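PDB 3M3M: glutathione S-transferase from Pseudomonas fluorescens, which binds glutathione and, as its family assignment suggests, probably catalyses the transfer of glutathione to electrophilic substrates. Local coordinates for residues N70-L83 with G154-A166. Sequence-based numbering, arbitrary orientation.
Sequences NAILNFLADGSQFL and GEHYSIADIALYA
Ile159, in the first turn of helix 159-166, packs its branches against helix 70-77 and Leu83. Its CG2 presses on Ala77 CB at 3.5 Å, a tight fit, while CB faces Leu73 CB. With CG1 set between backbone N and carbonyl carbon (chi1 54°), CD1 lies over a face of the Asn74 amide, 3.5 Å from Asn74 ND2, and also meets Leu83 CD1. Further along, Leu73 CD2 meets Ile162 CG2 and Leu73 CD1 meets Ala163 CB. Phe82 and Tyr157 form an offset edge-to-face pair (planes at 83°), Phe82 CE1 3.7 Å from Tyr157 CD2.

The polar link is a hydrogen bond from Ile159 N to Phe82 O, 2.9 Å and in the carbonyl plane. Beside it Ser158 and Asp161 form a capping box: Ser158 OG takes Ala160 N, Asp161 OD2 takes Ser158 N. Asn74 ND2 hydrogen-bonds Asn70 O at 3.0 Å and Gln97 OE1; a leucine here would probably leave Gln97 OE1 without that donor and Asn70 O with only the backbone N. Asn70 OD1, 3.6 Å from Ala163 CB, hydrogen-bonds Lys17 NZ, and Asn70 ND2 Glu100 OE1.

Apolar packing thus carries this thioredoxin-like/helical domain interface, one backbone bond fixes its loop end, and other helices hold the amides, Asn70 at the sodium site.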
loop_
_atom_site.group_PDB
_atom_site.type_symbol
_atom_site.label_atom_id
_atom_site.label_comp_id
_atom_site.label_asym_id
_atom_site.label_seq_id
_atom_site.Cartn_x
_atom_site.Cartn_y
_atom_site.Cartn_z
ATOM N N ASN A 70 -5.875 -2.240 -3.553
ATOM C CA ASN A 70 -6.716 -2.582 -2.384
ATOM C C ASN A 70 -7.814 -3.617 -2.723
ATOM O O ASN A 70 -8.225 -4.372 -1.832
ATOM C CB ASN A 70 -7.329 -1.352 -1.742
ATOM C CG ASN A 70 -6.304 -0.515 -0.978
ATOM O OD1 ASN A 70 -5.153 -0.892 -0.815
ATOM N ND2 ASN A 70 -6.717 0.678 -0.571
ATOM N N ALA A 71 -8.230 -3.670 -4.016
ATOM C CA ALA A 71 -9.237 -4.727 -4.401
ATOM C C ALA A 71 -8.508 -6.062 -4.505
ATOM O O ALA A 71 -9.011 -7.063 -4.034
ATOM C CB ALA A 71 -9.870 -4.377 -5.770
ATOM N N ILE A 72 -7.285 -5.999 -4.985
ATOM C CA ILE A 72 -6.462 -7.247 -5.007
ATOM C C ILE A 72 -6.226 -7.786 -3.589
ATOM O O ILE A 72 -6.362 -9.008 -3.357
ATOM C CB ILE A 72 -5.115 -7.009 -5.773
ATOM C CG1 ILE A 72 -5.395 -6.667 -7.263
ATOM C CG2 ILE A 72 -4.218 -8.318 -5.601
ATOM C CD1 ILE A 72 -4.138 -5.944 -7.868
ATOM N N LEU A 73 -5.962 -6.933 -2.601
ATOM C CA LEU A 73 -5.845 -7.388 -1.229
ATOM C C LEU A 73 -7.132 -8.090 -0.795
ATOM O O LEU A 73 -7.086 -9.150 -0.127
ATOM C CB LEU A 73 -5.549 -6.228 -0.266
ATOM C CG LEU A 73 -4.162 -5.552 -0.406
ATOM C CD1 LEU A 73 -4.077 -4.357 0.571
ATOM C CD2 LEU A 73 -3.084 -6.659 -0.070
ATOM N N ASN A 74 -8.297 -7.484 -1.119
ATOM C CA ASN A 74 -9.558 -8.190 -0.725
ATOM C C ASN A 74 -9.695 -9.585 -1.364
ATOM O O ASN A 74 -10.188 -10.542 -0.659
ATOM C CB ASN A 74 -10.746 -7.309 -1.093
ATOM C CG ASN A 74 -11.071 -6.260 0.049
ATOM O OD1 ASN A 74 -11.806 -6.559 0.984
ATOM N ND2 ASN A 74 -10.414 -5.133 0.033
ATOM N N PHE A 75 -9.378 -9.695 -2.662
ATOM C CA PHE A 75 -9.499 -11.002 -3.353
ATOM C C PHE A 75 -8.560 -12.029 -2.662
ATOM O O PHE A 75 -8.997 -13.173 -2.387
ATOM C CB PHE A 75 -9.038 -10.830 -4.754
ATOM C CG PHE A 75 -9.029 -12.042 -5.536
ATOM C CD1 PHE A 75 -10.252 -12.615 -5.935
ATOM C CD2 PHE A 75 -7.785 -12.709 -5.862
ATOM C CE1 PHE A 75 -10.263 -13.809 -6.751
ATOM C CE2 PHE A 75 -7.831 -13.901 -6.675
ATOM C CZ PHE A 75 -9.063 -14.453 -7.023
ATOM N N LEU A 76 -7.300 -11.628 -2.399
ATOM C CA LEU A 76 -6.328 -12.616 -1.816
ATOM C C LEU A 76 -6.678 -13.003 -0.403
ATOM O O LEU A 76 -6.472 -14.179 0.039
ATOM C CB LEU A 76 -4.880 -12.050 -1.859
ATOM C CG LEU A 76 -4.378 -11.859 -3.277
ATOM C CD1 LEU A 76 -3.008 -11.108 -3.351
ATOM C CD2 LEU A 76 -4.308 -13.211 -4.045
ATOM N N ALA A 77 -7.210 -12.070 0.352
ATOM C CA ALA A 77 -7.408 -12.239 1.831
ATOM C C ALA A 77 -8.753 -12.907 2.177
ATOM O O ALA A 77 -9.030 -13.236 3.348
ATOM C CB ALA A 77 -7.342 -10.879 2.576
ATOM N N ASP A 78 -9.663 -12.944 1.199
ATOM C CA ASP A 78 -11.056 -13.251 1.616
ATOM C C ASP A 78 -11.026 -14.715 2.142
ATOM O O ASP A 78 -10.380 -15.603 1.546
ATOM C CB ASP A 78 -11.984 -13.129 0.442
ATOM C CG ASP A 78 -13.361 -13.680 0.746
ATOM O OD1 ASP A 78 -13.700 -14.730 0.090
ATOM O OD2 ASP A 78 -13.960 -13.152 1.737
ATOM N N GLY A 79 -11.692 -14.905 3.283
ATOM C CA GLY A 79 -11.655 -16.225 3.965
ATOM C C GLY A 79 -10.448 -16.468 4.832
ATOM O O GLY A 79 -10.308 -17.597 5.333
ATOM N N SER A 80 -9.527 -15.483 4.983
ATOM C CA SER A 80 -8.356 -15.632 5.833
ATOM C C SER A 80 -8.502 -14.796 7.085
ATOM O O SER A 80 -9.454 -13.963 7.221
ATOM C CB SER A 80 -7.033 -15.228 5.124
ATOM O OG SER A 80 -7.012 -13.794 4.997
ATOM N N GLN A 81 -7.524 -14.911 7.993
ATOM C CA GLN A 81 -7.538 -14.121 9.195
ATOM C C GLN A 81 -7.231 -12.636 8.858
ATOM O O GLN A 81 -7.241 -11.791 9.793
ATOM C CB GLN A 81 -6.425 -14.559 10.136
ATOM C CG GLN A 81 -5.004 -14.447 9.544
ATOM C CD GLN A 81 -4.553 -15.730 8.778
ATOM O OE1 GLN A 81 -5.369 -16.488 8.179
ATOM N NE2 GLN A 81 -3.239 -15.964 8.814
ATOM N N PHE A 82 -6.891 -12.350 7.604
ATOM C CA PHE A 82 -6.592 -10.880 7.274
ATOM C C PHE A 82 -7.785 -10.065 6.830
ATOM O O PHE A 82 -7.617 -8.848 6.535
ATOM C CB PHE A 82 -5.492 -10.825 6.202
ATOM C CG PHE A 82 -4.256 -11.510 6.657
ATOM C CD1 PHE A 82 -3.391 -10.830 7.491
ATOM C CD2 PHE A 82 -3.914 -12.790 6.180
ATOM C CE1 PHE A 82 -2.176 -11.416 7.894
ATOM C CE2 PHE A 82 -2.693 -13.414 6.597
ATOM C CZ PHE A 82 -1.856 -12.727 7.464
ATOM N N LEU A 83 -8.947 -10.713 6.729
ATOM C CA LEU A 83 -10.181 -9.972 6.296
ATOM C C LEU A 83 -11.333 -10.573 7.153
ATOM O O LEU A 83 -11.761 -11.714 6.884
ATOM C CB LEU A 83 -10.474 -10.196 4.768
ATOM C CG LEU A 83 -11.788 -9.494 4.306
ATOM C CD1 LEU A 83 -11.670 -8.017 4.576
ATOM C CD2 LEU A 83 -11.975 -9.829 2.882
ATOM N N GLY A 154 -9.267 -3.103 15.639
ATOM C CA GLY A 154 -9.158 -3.942 16.827
ATOM C C GLY A 154 -7.837 -4.645 17.028
ATOM O O GLY A 154 -6.766 -4.027 16.936
ATOM N N GLU A 155 -7.932 -5.916 17.419
ATOM C CA GLU A 155 -6.763 -6.681 17.827
ATOM C C GLU A 155 -6.218 -7.542 16.766
ATOM O O GLU A 155 -5.390 -8.441 17.108
ATOM C CB GLU A 155 -7.192 -7.643 19.017
ATOM C CG GLU A 155 -7.588 -6.912 20.268
ATOM C CD GLU A 155 -6.349 -6.504 21.096
ATOM O OE1 GLU A 155 -5.297 -7.222 21.044
ATOM O OE2 GLU A 155 -6.428 -5.497 21.846
ATOM N N HIS A 156 -6.715 -7.446 15.510
ATOM C CA HIS A 156 -6.290 -8.438 14.524
ATOM C C HIS A 156 -5.683 -7.653 13.316
ATOM O O HIS A 156 -6.331 -6.756 12.750
ATOM C CB HIS A 156 -7.461 -9.292 14.051
ATOM C CG HIS A 156 -8.050 -10.118 15.168
ATOM N ND1 HIS A 156 -7.437 -11.257 15.636
ATOM C CD2 HIS A 156 -9.092 -9.881 16.006
ATOM C CE1 HIS A 156 -8.124 -11.757 16.650
ATOM N NE2 HIS A 156 -9.133 -10.932 16.907
ATOM N N TYR A 157 -4.454 -8.056 12.960
ATOM C CA TYR A 157 -3.792 -7.576 11.734
ATOM C C TYR A 157 -4.641 -7.922 10.564
ATOM O O TYR A 157 -5.130 -9.082 10.420
ATOM C CB TYR A 157 -2.425 -8.331 11.694
ATOM C CG TYR A 157 -1.495 -7.991 10.571
ATOM C CD1 TYR A 157 -1.434 -6.693 10.011
ATOM C CD2 TYR A 157 -0.557 -8.945 10.145
ATOM C CE1 TYR A 157 -0.503 -6.426 8.966
ATOM C CE2 TYR A 157 0.373 -8.694 9.116
ATOM C CZ TYR A 157 0.395 -7.405 8.571
ATOM O OH TYR A 157 1.284 -7.152 7.584
ATOM N N SER A 158 -4.873 -6.900 9.669
ATOM C CA SER A 158 -5.799 -7.124 8.523
ATOM C C SER A 158 -5.236 -6.395 7.304
ATOM O O SER A 158 -4.205 -5.682 7.379
ATOM C CB SER A 158 -7.169 -6.478 8.846
ATOM O OG SER A 158 -7.083 -5.051 8.850
ATOM N N ILE A 159 -5.975 -6.495 6.187
ATOM C CA ILE A 159 -5.518 -5.814 4.974
ATOM C C ILE A 159 -5.668 -4.308 5.099
ATOM O O ILE A 159 -5.154 -3.611 4.265
ATOM C CB ILE A 159 -6.324 -6.312 3.699
ATOM C CG1 ILE A 159 -7.863 -6.187 3.874
ATOM C CG2 ILE A 159 -5.947 -7.833 3.496
ATOM C CD1 ILE A 159 -8.620 -6.717 2.566
ATOM N N ALA A 160 -6.366 -3.808 6.129
ATOM C CA ALA A 160 -6.275 -2.317 6.341
ATOM C C ALA A 160 -4.869 -1.941 6.787
ATOM O O ALA A 160 -4.342 -0.927 6.342
ATOM C CB ALA A 160 -7.256 -1.853 7.445
ATOM N N ASP A 161 -4.274 -2.712 7.691
ATOM C CA ASP A 161 -2.874 -2.401 8.118
ATOM C C ASP A 161 -1.936 -2.558 6.941
ATOM O O ASP A 161 -1.039 -1.768 6.791
ATOM C CB ASP A 161 -2.495 -3.415 9.234
ATOM C CG ASP A 161 -3.462 -3.327 10.442
ATOM O OD1 ASP A 161 -3.512 -2.300 11.141
ATOM O OD2 ASP A 161 -4.190 -4.301 10.649
ATOM N N ILE A 162 -2.077 -3.654 6.182
ATOM C CA ILE A 162 -1.203 -3.899 5.022
ATOM C C ILE A 162 -1.330 -2.668 4.053
ATOM O O ILE A 162 -0.292 -2.083 3.593
ATOM C CB ILE A 162 -1.564 -5.143 4.313
ATOM C CG1 ILE A 162 -1.235 -6.388 5.228
ATOM C CG2 ILE A 162 -0.771 -5.226 2.955
ATOM C CD1 ILE A 162 -1.866 -7.672 4.728
ATOM N N ALA A 163 -2.555 -2.263 3.771
ATOM C CA ALA A 163 -2.763 -1.106 2.846
ATOM C C ALA A 163 -2.016 0.151 3.345
ATOM O O ALA A 163 -1.410 0.929 2.555
ATOM C CB ALA A 163 -4.288 -0.866 2.705
ATOM N N LEU A 164 -2.142 0.464 4.651
ATOM C CA LEU A 164 -1.513 1.687 5.201
ATOM C C LEU A 164 -0.011 1.517 5.522
ATOM O O LEU A 164 0.730 2.534 5.521
ATOM C CB LEU A 164 -2.300 2.211 6.418
ATOM C CG LEU A 164 -3.593 2.921 5.885
ATOM C CD1 LEU A 164 -4.678 2.946 6.806
ATOM C CD2 LEU A 164 -3.267 4.323 5.442
ATOM N N TYR A 165 0.463 0.275 5.767
ATOM C CA TYR A 165 1.872 0.099 6.088
ATOM C C TYR A 165 2.719 0.364 4.869
ATOM O O TYR A 165 3.841 0.876 5.014
ATOM C CB TYR A 165 2.087 -1.344 6.532
ATOM C CG TYR A 165 3.527 -1.657 6.890
ATOM C CD1 TYR A 165 4.052 -1.286 8.190
ATOM C CD2 TYR A 165 4.356 -2.269 5.958
ATOM C CE1 TYR A 165 5.385 -1.540 8.497
ATOM C CE2 TYR A 165 5.738 -2.492 6.278
ATOM C CZ TYR A 165 6.197 -2.103 7.509
ATOM O OH TYR A 165 7.560 -2.345 7.794
ATOM N N ALA A 166 2.181 0.028 3.679
ATOM C CA ALA A 166 3.032 0.024 2.481
ATOM C C ALA A 166 3.720 1.376 2.264
ATOM O O ALA A 166 4.946 1.382 2.053
ATOM C CB ALA A 166 2.211 -0.407 1.201
#